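Local coordinates for protein putative pectin lyase (Geobacillus virus E2, PDB 7CHU) that serves as the trimeric tailspike of a thermophilic bacteriophage and probably recognises, and perhaps cleaves, polysaccharide on the surface of its bacterial host, at residues F80-D85 against V92-A97; T150-N155 against Q182-I187; L191-L196 against I214-D219; I256-E261 against I285-H290; F424-G429 against S459-T464. One frame throughout, in Å; residues are numbered along the deposited sequence.

Contact 1 (F80-D85 against V92-A97); sequences FGTKGD and VAIQNA
At the start of the pectate lyase-like beta-helix, a loop entering from strand 75-76 folds back over the short helix 91-99, and Phe80 lies flat against that helix where it meets Ala97. The CH-pi contact is made by the backbone: Ala97 CA stands 3.8 Å from the centroid of the Phe80 ring and only 16° off its normal. Phe80 CG sits beside its own backbone N (chi1 -73°), which turns the ring along the helix surface, and CD1 then meets Ala97 CB at 3.7 Å. Asn96 O lies over the same face nearer the rim, while Phe80 CD2 rests on Asn96 CB at 3.9 Å.

One turn back, Ala93 is the small knob on which the loop backbone settles. Its CB is 3.2 Å from Phe80 O, a close approach, and it also reaches Thr82 N at 3.6 Å. Thr82 extends the apolar patch inward: CG2 touches Ala93 CB and, at 3.8 Å, Ile94 CG1, the two side chains crossing at about a right angle.

No direct hydrogen bond joins the segments. A water bridges them instead, donating to Phe80 O at 2.7 Å and accepting from Asn96 ND2. Further along the loop, Asp90 receives the backbone N-H groups of Lys83 and Gly84, tying the turn to the chain just ahead of the helix. On the buried side Ile94 packs on Tyr122, Val124 and Ile128. A short helix laid on the first coils in this way is consistent with the N-terminal cap of a right-handed parallel beta-helix.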
# COMPACT_ATOMS: atom_id res chain seq x y z
N PHE A 80 -13.96 2.31 36.88
CA PHE A 80 -15.38 2.62 36.98
C PHE A 80 -16.21 1.38 37.28
O PHE A 80 -17.44 1.45 37.24
CB PHE A 80 -15.83 3.34 35.71
CG PHE A 80 -15.33 4.75 35.64
CD1 PHE A 80 -14.05 5.02 35.16
CD2 PHE A 80 -16.10 5.80 36.14
CE1 PHE A 80 -13.55 6.34 35.15
CE2 PHE A 80 -15.64 7.12 36.12
CZ PHE A 80 -14.36 7.39 35.63
N GLY A 81 -15.56 0.26 37.58
CA GLY A 81 -16.24 -0.91 38.08
C GLY A 81 -16.50 -2.03 37.10
O GLY A 81 -17.32 -2.91 37.40
N THR A 82 -15.84 -2.06 35.94
CA THR A 82 -15.97 -3.21 35.05
C THR A 82 -15.40 -4.45 35.73
O THR A 82 -14.41 -4.37 36.46
CB THR A 82 -15.22 -3.00 33.72
OG1 THR A 82 -13.83 -2.77 33.97
CG2 THR A 82 -15.81 -1.84 32.93
N LYS A 83 -16.01 -5.60 35.47
CA LYS A 83 -15.42 -6.87 35.90
C LYS A 83 -14.69 -7.59 34.77
O LYS A 83 -13.77 -8.36 35.04
CB LYS A 83 -16.50 -7.79 36.47
CG LYS A 83 -17.39 -7.07 37.46
CD LYS A 83 -16.59 -6.64 38.72
CE LYS A 83 -17.33 -6.97 40.03
NZ LYS A 83 -18.77 -6.59 39.97
N GLY A 84 -15.11 -7.39 33.53
CA GLY A 84 -14.39 -7.98 32.41
C GLY A 84 -14.37 -9.49 32.43
O GLY A 84 -13.43 -10.09 31.91
N ASP A 85 -15.40 -10.12 33.01
CA ASP A 85 -15.51 -11.58 33.07
C ASP A 85 -16.58 -12.14 32.14
O ASP A 85 -16.79 -13.36 32.13
CB ASP A 85 -15.79 -12.03 34.51
CG ASP A 85 -17.15 -11.54 35.08
OD1 ASP A 85 -17.90 -10.78 34.42
OD2 ASP A 85 -17.47 -11.95 36.22
N VAL A 92 -22.86 -0.14 32.14
CA VAL A 92 -22.92 1.16 32.81
C VAL A 92 -21.52 1.63 33.18
O VAL A 92 -21.20 2.82 33.07
CB VAL A 92 -23.84 1.08 34.05
CG1 VAL A 92 -23.76 2.37 34.87
CG2 VAL A 92 -25.29 0.80 33.62
N ALA A 93 -20.65 0.71 33.59
CA ALA A 93 -19.30 1.10 33.97
C ALA A 93 -18.54 1.65 32.77
O ALA A 93 -17.84 2.67 32.88
CB ALA A 93 -18.57 -0.08 34.61
N ILE A 94 -18.69 1.01 31.61
CA ILE A 94 -18.01 1.48 30.40
C ILE A 94 -18.54 2.84 29.99
O ILE A 94 -17.77 3.75 29.64
CB ILE A 94 -18.14 0.45 29.26
CG1 ILE A 94 -17.35 -0.83 29.57
CG2 ILE A 94 -17.66 1.05 27.92
CD1 ILE A 94 -17.73 -2.02 28.66
N GLN A 95 -19.87 3.02 30.01
CA GLN A 95 -20.43 4.33 29.68
C GLN A 95 -19.94 5.40 30.65
O GLN A 95 -19.57 6.51 30.23
CB GLN A 95 -21.96 4.27 29.68
CG GLN A 95 -22.64 5.51 29.13
CD GLN A 95 -22.37 5.69 27.65
OE1 GLN A 95 -22.95 4.99 26.82
NE2 GLN A 95 -21.47 6.60 27.31
N ASN A 96 -19.92 5.09 31.95
CA ASN A 96 -19.41 6.05 32.94
C ASN A 96 -17.96 6.42 32.65
O ASN A 96 -17.59 7.59 32.74
CB ASN A 96 -19.58 5.48 34.36
CG ASN A 96 -21.03 5.53 34.83
OD1 ASN A 96 -21.84 6.19 34.20
ND2 ASN A 96 -21.34 4.89 35.95
N ALA A 97 -17.14 5.43 32.28
CA ALA A 97 -15.75 5.71 31.94
C ALA A 97 -15.66 6.67 30.77
O ALA A 97 -14.93 7.66 30.82
CB ALA A 97 -15.02 4.41 31.60
O HOH W 1 -19.51 3.22 37.30

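Contact 2 (T150-N155 against Q182-I187)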
# COMPACT_ATOMS: atom_id res chain seq x y z
N THR A 150 -25.19 -8.57 24.02
CA THR A 150 -26.48 -9.24 24.07
C THR A 150 -27.58 -8.37 23.49
O THR A 150 -28.76 -8.65 23.70
CB THR A 150 -26.86 -9.63 25.50
OG1 THR A 150 -27.18 -8.44 26.23
CG2 THR A 150 -25.72 -10.38 26.20
N ILE A 151 -27.21 -7.29 22.79
CA ILE A 151 -28.19 -6.39 22.21
C ILE A 151 -28.92 -7.08 21.07
O ILE A 151 -28.29 -7.65 20.16
CB ILE A 151 -27.49 -5.11 21.73
CG1 ILE A 151 -26.83 -4.39 22.91
CG2 ILE A 151 -28.45 -4.21 20.97
CD1 ILE A 151 -26.04 -3.17 22.48
N THR A 152 -30.25 -7.04 21.10
CA THR A 152 -31.06 -7.67 20.06
C THR A 152 -32.03 -6.72 19.39
O THR A 152 -32.84 -7.17 18.56
CB THR A 152 -31.89 -8.84 20.64
OG1 THR A 152 -32.78 -8.34 21.65
CG2 THR A 152 -30.99 -9.93 21.22
N ASN A 153 -32.01 -5.43 19.71
CA ASN A 153 -33.00 -4.50 19.16
C ASN A 153 -32.47 -3.74 17.96
O ASN A 153 -33.06 -2.73 17.56
CB ASN A 153 -33.48 -3.52 20.23
CG ASN A 153 -32.35 -2.68 20.79
OD1 ASN A 153 -31.23 -2.71 20.27
ND2 ASN A 153 -32.62 -1.94 21.84
N GLY A 154 -31.39 -4.22 17.35
CA GLY A 154 -30.83 -3.57 16.18
C GLY A 154 -29.92 -2.39 16.48
O GLY A 154 -29.39 -1.79 15.54
N ASN A 155 -29.72 -2.04 17.75
CA ASN A 155 -28.84 -0.93 18.09
C ASN A 155 -27.38 -1.34 17.96
O ASN A 155 -27.06 -2.53 17.99
CB ASN A 155 -29.10 -0.45 19.52
CG ASN A 155 -30.15 0.65 19.59
OD1 ASN A 155 -30.55 1.22 18.57
ND2 ASN A 155 -30.61 0.96 20.80
N GLN A 182 -22.31 -12.07 18.95
CA GLN A 182 -22.86 -13.36 19.40
C GLN A 182 -24.08 -13.76 18.59
O GLN A 182 -25.00 -14.41 19.10
CB GLN A 182 -23.18 -13.34 20.90
CG GLN A 182 -21.98 -12.91 21.79
CD GLN A 182 -22.21 -13.14 23.27
OE1 GLN A 182 -21.80 -14.16 23.81
NE2 GLN A 182 -22.84 -12.17 23.96
N ASN A 183 -24.09 -13.38 17.30
CA ASN A 183 -25.19 -13.68 16.38
C ASN A 183 -26.49 -13.00 16.78
O ASN A 183 -27.55 -13.34 16.26
CB ASN A 183 -25.41 -15.19 16.24
CG ASN A 183 -24.22 -15.88 15.62
OD1 ASN A 183 -23.69 -16.85 16.15
ND2 ASN A 183 -23.76 -15.35 14.50
N ASN A 184 -26.41 -12.02 17.67
CA ASN A 184 -27.58 -11.23 18.02
C ASN A 184 -27.85 -10.14 16.99
O ASN A 184 -26.98 -9.76 16.20
CB ASN A 184 -27.41 -10.62 19.41
CG ASN A 184 -27.35 -11.66 20.49
OD1 ASN A 184 -26.46 -11.68 21.33
ND2 ASN A 184 -28.31 -12.56 20.46
N ASP A 185 -29.08 -9.62 17.01
CA ASP A 185 -29.47 -8.53 16.12
C ASP A 185 -28.98 -7.20 16.70
O ASP A 185 -29.73 -6.44 17.34
CB ASP A 185 -30.97 -8.51 15.89
CG ASP A 185 -31.39 -7.45 14.89
OD1 ASP A 185 -30.52 -6.78 14.27
OD2 ASP A 185 -32.61 -7.28 14.71
N CYS A 186 -27.70 -6.93 16.46
CA CYS A 186 -27.05 -5.68 16.86
C CYS A 186 -26.09 -5.27 15.75
O CYS A 186 -25.63 -6.10 14.97
CB CYS A 186 -26.31 -5.81 18.20
SG CYS A 186 -24.90 -6.95 18.15
N ILE A 187 -25.82 -3.96 15.66
CA ILE A 187 -24.73 -3.42 14.86
C ILE A 187 -23.47 -3.46 15.73
O ILE A 187 -23.54 -3.19 16.93
CB ILE A 187 -25.05 -1.99 14.39
CG1 ILE A 187 -26.27 -2.00 13.44
CG2 ILE A 187 -23.81 -1.32 13.73
CD1 ILE A 187 -26.93 -0.64 13.28
O HOH W 2 -34.59 -8.53 17.04
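Two backbone hydrogen bonds join Gly154 to Asp185 and Asn155 to Ile187. Gly154 N donates to Asp185 O at 2.8 Å; Ile187 N donates to Asn155 O at 3.0 Å. Asp185 is the centre of an inverse gamma turn, and its carbonyl points to the facing loop. That loop is shaped by an Asx turn, in which Asn153 OD1 accepts from Asn155 N at 3.0 Å.

On the outer side a water donates to Thr152 O and, over a longer 3.3 Å, to Asp185 OD2. The carboxylate's other oxygen, OD1, is taken by Asn209.

Packing lies further in. Cys186 CB fits against Ile151, 3.8 Å from Ile151 CB and 3.3 Å from Ile151 O, and Ile187 lays CD1 against Gly154 O at 3.5 Å. At the far end the Thr150 side chain lies beside that of Gln182, CG2 nearest NE2, and this NE2 is bound to Ser149 O.

Both segments are corner loops of successive beta-helix coils: 150-155 leads from strand 145-149 into 156-160, and 182-187 from strand 177-180 into 187-195, so the corners stack as the strands do.

Contact 3 (L191-L196 against I214-D219); sequences LKKISL and IEEVWD
Val217 pushes its CG2 methyl into the hollow between Leu191 and Ile194, 3.9 Å from Leu191 CB and 4.2 Å from Ile194 CB. The chain kinks at Lys193, between the two residues that line the hollow, and the facing chain kinks in step at Glu216, both with positive phi. Leu191 CD1 against Ile214 CG1 carries this apolar row on.

On the other side the bumps are charged, and two salt bridges form. Lys192 and Glu215 run side by side, both fully extended with CG anti to the backbone N (chi1 178° and 176°), which brings Lys192 NZ within 3.3 Å of Glu215 OE1. A water spans NZ and Glu215 OE2, which Tyr213 also holds. Lys193 starts out away from its partner but bends at chi4 (-68°), hooking NZ onto the syn side of buried Glu216 OE1 at 2.8 Å, tilted out of the carboxylate plane. Beyond it, Ser195 OG nestles 3.6 Å from Trp218 CE3.

Backbone bonds come in two groups either side of the kink: 191-193 with Glu215, and 194-196 with Trp218, whose N meets Ile194 O at 2.9 Å.

Arg168 forms a salt bridge with Glu216 OE2, donates to Ser195 OG and makes a cation-pi contact with Trp218, while Asp219 pairs with Lys288 of the second subunit. Two lysines on one coil face two glutamates on the next, so each charge has an opposite partner across the step, which probably favours this register.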
# COMPACT_ATOMS: atom_id res chain seq x y z
N LEU A 191 -20.90 4.57 13.00
CA LEU A 191 -20.17 5.82 12.82
C LEU A 191 -21.04 6.78 12.02
O LEU A 191 -21.55 6.41 10.95
CB LEU A 191 -18.82 5.61 12.10
CG LEU A 191 -17.84 4.53 12.60
CD1 LEU A 191 -16.52 4.53 11.78
CD2 LEU A 191 -17.52 4.72 14.09
N LYS A 192 -21.22 8.01 12.52
CA LYS A 192 -22.08 8.96 11.82
C LYS A 192 -21.58 10.37 12.05
O LYS A 192 -21.34 10.75 13.20
CB LYS A 192 -23.54 8.85 12.29
CG LYS A 192 -24.48 9.87 11.62
CD LYS A 192 -25.93 9.54 11.91
CE LYS A 192 -26.85 10.56 11.26
NZ LYS A 192 -28.29 10.12 11.37
N LYS A 193 -21.43 11.13 10.97
CA LYS A 193 -21.03 12.54 11.01
C LYS A 193 -19.69 12.71 11.73
O LYS A 193 -19.50 13.58 12.59
CB LYS A 193 -22.12 13.40 11.64
CG LYS A 193 -23.29 13.63 10.67
CD LYS A 193 -24.40 14.45 11.34
CE LYS A 193 -25.64 14.54 10.47
NZ LYS A 193 -25.37 15.35 9.26
N ILE A 194 -18.75 11.84 11.38
CA ILE A 194 -17.43 11.79 11.99
C ILE A 194 -16.43 12.31 10.97
O ILE A 194 -16.56 12.05 9.77
CB ILE A 194 -17.08 10.35 12.42
CG1 ILE A 194 -17.92 9.92 13.61
CG2 ILE A 194 -15.60 10.18 12.68
CD1 ILE A 194 -17.65 8.46 13.96
N SER A 195 -15.43 13.04 11.45
CA SER A 195 -14.30 13.47 10.63
C SER A 195 -13.01 12.99 11.28
O SER A 195 -12.90 12.96 12.51
CB SER A 195 -14.25 14.99 10.47
OG SER A 195 -15.25 15.45 9.59
N LEU A 196 -12.03 12.64 10.44
CA LEU A 196 -10.66 12.40 10.89
C LEU A 196 -10.58 11.29 11.94
O LEU A 196 -9.81 11.36 12.89
CB LEU A 196 -10.03 13.69 11.41
CG LEU A 196 -9.78 14.69 10.28
CD1 LEU A 196 -9.94 16.16 10.68
CD2 LEU A 196 -8.41 14.44 9.71
N ILE A 214 -21.79 3.03 8.62
CA ILE A 214 -21.05 4.26 8.37
C ILE A 214 -21.97 5.19 7.59
O ILE A 214 -22.44 4.85 6.51
CB ILE A 214 -19.75 3.98 7.57
CG1 ILE A 214 -18.78 3.12 8.41
CG2 ILE A 214 -19.05 5.27 7.14
CD1 ILE A 214 -17.52 2.67 7.62
N GLU A 215 -22.24 6.38 8.15
CA GLU A 215 -23.12 7.34 7.51
C GLU A 215 -22.49 8.72 7.58
O GLU A 215 -22.23 9.22 8.67
CB GLU A 215 -24.50 7.37 8.17
CG GLU A 215 -25.40 8.45 7.57
CD GLU A 215 -26.78 8.55 8.25
OE1 GLU A 215 -27.36 9.65 8.25
OE2 GLU A 215 -27.27 7.52 8.78
N GLU A 216 -22.26 9.32 6.42
CA GLU A 216 -21.68 10.65 6.31
C GLU A 216 -20.39 10.79 7.13
O GLU A 216 -20.25 11.66 7.98
CB GLU A 216 -22.70 11.73 6.70
CG GLU A 216 -22.35 13.09 6.09
CD GLU A 216 -23.11 14.24 6.74
OE1 GLU A 216 -24.34 14.08 7.00
OE2 GLU A 216 -22.47 15.30 6.99
N VAL A 217 -19.43 9.92 6.83
CA VAL A 217 -18.14 9.91 7.54
C VAL A 217 -17.06 10.36 6.57
O VAL A 217 -17.01 9.89 5.43
CB VAL A 217 -17.82 8.54 8.14
CG1 VAL A 217 -16.38 8.51 8.66
CG2 VAL A 217 -18.81 8.24 9.27
N TRP A 218 -16.21 11.28 7.02
CA TRP A 218 -15.18 11.91 6.21
C TRP A 218 -13.78 11.61 6.74
O TRP A 218 -13.56 11.60 7.96
CB TRP A 218 -15.34 13.43 6.18
CG TRP A 218 -16.66 13.93 5.76
CD1 TRP A 218 -17.67 13.22 5.16
CD2 TRP A 218 -17.12 15.28 5.85
NE1 TRP A 218 -18.72 14.05 4.88
CE2 TRP A 218 -18.42 15.32 5.32
CE3 TRP A 218 -16.56 16.46 6.36
CZ2 TRP A 218 -19.18 16.49 5.27
CZ3 TRP A 218 -17.33 17.64 6.32
CH2 TRP A 218 -18.61 17.64 5.78
N ASP A 219 -12.84 11.42 5.83
CA ASP A 219 -11.40 11.50 6.13
C ASP A 219 -10.99 10.58 7.27
O ASP A 219 -10.34 10.99 8.24
CB ASP A 219 -10.99 12.95 6.44
CG ASP A 219 -11.26 13.91 5.27
OD1 ASP A 219 -10.67 13.75 4.19
OD2 ASP A 219 -12.04 14.88 5.44
O HOH W 3 -28.99 7.27 10.82

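Contact 4 (I256-E261 against I285-H290)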
# COMPACT_ATOMS: atom_id res chain seq x y z
N ILE A 256 -7.27 -0.13 4.93
CA ILE A 256 -5.92 -0.54 4.57
C ILE A 256 -5.65 -1.88 5.21
O ILE A 256 -5.79 -2.04 6.42
CB ILE A 256 -4.87 0.49 5.00
CG1 ILE A 256 -5.12 1.83 4.29
CG2 ILE A 256 -3.46 -0.05 4.69
CD1 ILE A 256 -4.19 2.97 4.81
N ALA A 257 -5.29 -2.86 4.38
CA ALA A 257 -4.95 -4.19 4.90
C ALA A 257 -6.09 -4.75 5.75
O ALA A 257 -5.87 -5.33 6.82
CB ALA A 257 -3.63 -4.14 5.70
N CYS A 258 -7.31 -4.59 5.28
CA CYS A 258 -8.47 -5.06 6.02
C CYS A 258 -8.82 -6.48 5.58
O CYS A 258 -8.43 -6.92 4.50
CB CYS A 258 -9.64 -4.10 5.81
SG CYS A 258 -9.32 -2.52 6.68
N HIS A 259 -9.58 -7.18 6.41
CA HIS A 259 -9.84 -8.62 6.22
C HIS A 259 -11.35 -8.85 6.35
O HIS A 259 -11.88 -8.78 7.46
CB HIS A 259 -9.05 -9.42 7.25
CG HIS A 259 -9.22 -10.91 7.18
ND1 HIS A 259 -8.33 -11.77 7.79
CD2 HIS A 259 -10.19 -11.70 6.65
CE1 HIS A 259 -8.71 -13.02 7.59
NE2 HIS A 259 -9.84 -13.00 6.90
N PHE A 260 -12.04 -9.11 5.23
CA PHE A 260 -13.48 -9.36 5.20
C PHE A 260 -13.70 -10.82 4.83
O PHE A 260 -13.23 -11.26 3.78
CB PHE A 260 -14.20 -8.46 4.20
CG PHE A 260 -13.94 -6.98 4.40
CD1 PHE A 260 -14.72 -6.25 5.27
CD2 PHE A 260 -12.93 -6.33 3.69
CE1 PHE A 260 -14.48 -4.88 5.47
CE2 PHE A 260 -12.68 -4.97 3.87
CZ PHE A 260 -13.46 -4.23 4.77
N GLU A 261 -14.36 -11.59 5.70
CA GLU A 261 -14.45 -13.02 5.42
C GLU A 261 -15.78 -13.57 5.89
O GLU A 261 -16.23 -13.26 6.99
CB GLU A 261 -13.31 -13.80 6.09
CG GLU A 261 -13.40 -15.30 5.80
CD GLU A 261 -12.09 -16.03 6.02
OE1 GLU A 261 -11.09 -15.41 6.44
OE2 GLU A 261 -12.06 -17.25 5.78
N ILE A 285 -7.13 -0.74 0.15
CA ILE A 285 -5.73 -1.00 -0.22
C ILE A 285 -5.32 -2.32 0.41
O ILE A 285 -5.26 -2.44 1.64
CB ILE A 285 -4.81 0.15 0.20
CG1 ILE A 285 -5.29 1.47 -0.44
CG2 ILE A 285 -3.32 -0.18 -0.16
CD1 ILE A 285 -4.61 2.73 0.13
N GLY A 286 -5.04 -3.31 -0.42
CA GLY A 286 -4.56 -4.57 0.11
C GLY A 286 -5.58 -5.37 0.88
O GLY A 286 -5.21 -6.21 1.69
N CYS A 287 -6.87 -5.17 0.60
CA CYS A 287 -7.89 -5.81 1.41
C CYS A 287 -8.25 -7.20 0.87
O CYS A 287 -8.05 -7.52 -0.30
CB CYS A 287 -9.14 -4.93 1.52
SG CYS A 287 -8.83 -3.35 2.39
N LYS A 288 -8.72 -8.04 1.79
CA LYS A 288 -9.14 -9.42 1.50
C LYS A 288 -10.66 -9.50 1.51
O LYS A 288 -11.29 -9.03 2.46
CB LYS A 288 -8.56 -10.37 2.56
CG LYS A 288 -9.16 -11.79 2.53
CD LYS A 288 -8.45 -12.67 3.55
CE LYS A 288 -9.03 -14.05 3.62
NZ LYS A 288 -8.13 -14.98 4.36
N PHE A 289 -11.26 -10.11 0.47
CA PHE A 289 -12.71 -10.34 0.38
C PHE A 289 -12.94 -11.82 0.09
O PHE A 289 -12.80 -12.28 -1.05
CB PHE A 289 -13.35 -9.48 -0.72
CG PHE A 289 -13.16 -8.00 -0.52
CD1 PHE A 289 -12.08 -7.34 -1.10
CD2 PHE A 289 -14.05 -7.26 0.24
CE1 PHE A 289 -11.88 -5.96 -0.92
CE2 PHE A 289 -13.88 -5.88 0.41
CZ PHE A 289 -12.79 -5.22 -0.15
N HIS A 290 -13.30 -12.58 1.13
CA HIS A 290 -13.26 -14.04 1.10
C HIS A 290 -14.64 -14.59 1.41
O HIS A 290 -15.25 -14.21 2.40
CB HIS A 290 -12.23 -14.52 2.13
CG HIS A 290 -11.81 -15.95 1.98
ND1 HIS A 290 -12.65 -17.01 2.30
CD2 HIS A 290 -10.62 -16.50 1.67
CE1 HIS A 290 -11.99 -18.15 2.14
NE2 HIS A 290 -10.76 -17.87 1.76
O HOH W 4 -9.30 -17.63 5.21
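Phe260 and Phe289 form the tight inner side of this contact, set side by side on successive coils and pointing the same way. Their planes are only 7° apart, but the rings are slid so that they barely overlap: the centroids are 5.1 Å apart, while Phe260 CD2 comes to 3.4 Å from Phe289 CE2. Phe321 stacks on Phe289. The row ends at Cys287, whose SG lies 3.6 Å from Cys258 CB and accepts a long hydrogen bond from Cys258 N.

Such files of like residues, Cys near Cys, Phe beside Phe, are the internal rows of a parallel beta-helix. The backbones keep exact register between the turns, with strands 259-261 and 288-290 only 6° from parallel; Ala257 N meets Ile285 O at 2.8 Å. Before the corner Ile256 CG1 meets Ile285 CD1, both residues packing against the second subunit.

The opposite face is polar but still packed at His259 and Lys288. His259 NE2 donates to Glu261 OE1 at 2.8 Å, in the ring plane and on the anti lone pair, which fixes the imidazole's rotation. The extended Lys288 then lays CD over one face of that ring, 3.8 Å from the centroid. Its NZ is only a long 3.6 Å from Glu261 OE1; its stronger partner is Asp219 of the third subunit. Looser and water-bearing are the partly exposed Glu261 and His290: a water accepts from Lys288 NZ and donates to Glu261 OE2, and that same oxygen hangs over a face of the His290 ring, 3.5 Å from ND1.

Contact 5 (F424-G429 against S459-T464)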
# COMPACT_ATOMS: atom_id res chain seq x y z
N PHE A 424 -16.90 -14.99 -32.64
CA PHE A 424 -16.61 -13.57 -32.75
C PHE A 424 -17.89 -12.81 -32.42
O PHE A 424 -18.91 -12.98 -33.10
CB PHE A 424 -16.11 -13.23 -34.16
CG PHE A 424 -14.81 -13.90 -34.51
CD1 PHE A 424 -13.61 -13.44 -33.95
CD2 PHE A 424 -14.76 -14.98 -35.38
CE1 PHE A 424 -12.38 -14.05 -34.28
CE2 PHE A 424 -13.55 -15.60 -35.70
CZ PHE A 424 -12.36 -15.13 -35.13
N ILE A 425 -17.84 -11.99 -31.37
CA ILE A 425 -19.03 -11.31 -30.85
C ILE A 425 -19.03 -9.86 -31.32
O ILE A 425 -18.00 -9.18 -31.24
CB ILE A 425 -19.06 -11.38 -29.31
CG1 ILE A 425 -19.20 -12.85 -28.89
CG2 ILE A 425 -20.18 -10.50 -28.77
CD1 ILE A 425 -19.39 -13.04 -27.40
N GLN A 426 -20.16 -9.41 -31.83
CA GLN A 426 -20.39 -8.04 -32.26
C GLN A 426 -21.19 -7.33 -31.18
O GLN A 426 -22.40 -7.58 -31.06
CB GLN A 426 -21.15 -8.01 -33.60
CG GLN A 426 -21.34 -6.63 -34.19
CD GLN A 426 -22.08 -6.67 -35.53
OE1 GLN A 426 -23.31 -6.72 -35.57
NE2 GLN A 426 -21.33 -6.66 -36.62
N PRO A 427 -20.57 -6.45 -30.38
CA PRO A 427 -21.30 -5.86 -29.24
C PRO A 427 -22.45 -4.97 -29.63
O PRO A 427 -23.54 -5.08 -29.05
CB PRO A 427 -20.20 -5.07 -28.51
CG PRO A 427 -18.95 -5.65 -28.94
CD PRO A 427 -19.15 -6.09 -30.36
N LYS A 428 -22.25 -4.06 -30.59
CA LYS A 428 -23.30 -3.15 -31.06
C LYS A 428 -23.85 -3.66 -32.38
O LYS A 428 -23.18 -3.58 -33.42
CB LYS A 428 -22.77 -1.72 -31.21
CG LYS A 428 -23.83 -0.72 -31.68
CD LYS A 428 -23.43 0.69 -31.32
CE LYS A 428 -24.60 1.67 -31.41
NZ LYS A 428 -24.22 3.02 -30.89
N GLY A 429 -25.09 -4.16 -32.36
CA GLY A 429 -25.66 -4.84 -33.51
C GLY A 429 -26.00 -3.94 -34.68
O GLY A 429 -26.21 -4.44 -35.79
N SER A 459 -24.29 -10.49 -30.64
CA SER A 459 -24.51 -11.66 -31.48
C SER A 459 -23.20 -12.20 -32.07
O SER A 459 -22.16 -11.53 -32.09
CB SER A 459 -25.47 -11.31 -32.62
OG SER A 459 -24.82 -10.52 -33.60
N ASN A 460 -23.25 -13.44 -32.56
CA ASN A 460 -22.11 -14.06 -33.21
C ASN A 460 -22.08 -13.70 -34.69
O ASN A 460 -23.11 -13.77 -35.36
CB ASN A 460 -22.15 -15.59 -33.06
CG ASN A 460 -21.97 -16.02 -31.62
OD1 ASN A 460 -21.39 -15.29 -30.81
ND2 ASN A 460 -22.47 -17.21 -31.29
N VAL A 461 -20.91 -13.29 -35.17
CA VAL A 461 -20.75 -12.92 -36.58
C VAL A 461 -19.59 -13.69 -37.20
O VAL A 461 -18.73 -14.26 -36.51
CB VAL A 461 -20.53 -11.40 -36.75
CG1 VAL A 461 -21.74 -10.63 -36.25
CG2 VAL A 461 -19.26 -10.94 -36.01
N THR A 462 -19.58 -13.72 -38.53
CA THR A 462 -18.50 -14.29 -39.32
C THR A 462 -17.64 -13.15 -39.83
O THR A 462 -18.16 -12.17 -40.36
CB THR A 462 -19.07 -15.10 -40.49
OG1 THR A 462 -19.68 -16.28 -39.97
CG2 THR A 462 -17.97 -15.49 -41.47
N LEU A 463 -16.33 -13.26 -39.64
CA LEU A 463 -15.40 -12.25 -40.14
C LEU A 463 -14.92 -12.65 -41.54
O LEU A 463 -14.45 -13.77 -41.75
CB LEU A 463 -14.22 -12.06 -39.19
CG LEU A 463 -14.59 -11.34 -37.89
CD1 LEU A 463 -13.34 -11.03 -37.08
CD2 LEU A 463 -15.40 -10.07 -38.16
N THR A 464 -15.09 -11.73 -42.49
CA THR A 464 -14.65 -11.90 -43.86
C THR A 464 -13.24 -11.34 -44.02
O THR A 464 -12.98 -10.20 -43.64
CB THR A 464 -15.60 -11.18 -44.82
OG1 THR A 464 -16.92 -11.68 -44.63
CG2 THR A 464 -15.19 -11.37 -46.29
O HOH W 5 -18.66 -16.08 -34.66
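Phe424 and Val461 are joined where two strands run roughly antiparallel but sharply splayed, their short axes at 123° to one another and 4.6 Å apart at closest. Two backbone bonds hold them: Val461 N to Phe424 O at 2.9 Å, and Gln426 N to Ser459 O, also 2.9 Å. The return bond from Ser459 N to Gln426 O is weak. Between them Ile425 and Asn460 form a non-hydrogen-bonded pair, and a water accepts from Phe424 N while donating to Val461 O.

The pairing belongs to the antiparallel part of the chain, where strand 423-426 also pairs with 418-420 and strand 459-469 with 446-451, unlike the parallel coils before it.

Among the side chains, Leu463 crosses Phe424 at about a right angle and sets CD1 over one ring face, 4.2 Å from the centroid and offset towards the rim. Val461 CG1 presses on Gln426 CB at 3.8 Å. The glutamine, with CG anti to its N (chi1 -175°), reaches past that methyl so that OE1 meets Ser454 N and NE2 meets Ser433 OG and Asn452 O. Ser459 OG is likewise bonded to Ser454. Across the pair, Asn460 OD1 approaches Ile425 CG1 at 3.8 Å.

In the fold
Contacts 1 to 4 follow one another along the chain within the pectate lyase-like range, from the entry of the beta-helix at contact 1 towards the middle of the chain at contact 4, the centres of contacts 1 and 4 being about 32 Å apart. Contacts 2 and 3 adjoin in sequence, 191-196 lying on the strand that 182-187 leads into, yet their centres lie about 22 Å apart. Contacts 3 and 4, about 20 Å apart within one chain, meet across the trimer through the salt bridge of Asp219 and Lys288 on neighbouring subunits. Contact 5 stands apart among antiparallel strands, about 39 Å from contact 4 and about 69 Å from contact 1, centre to centre.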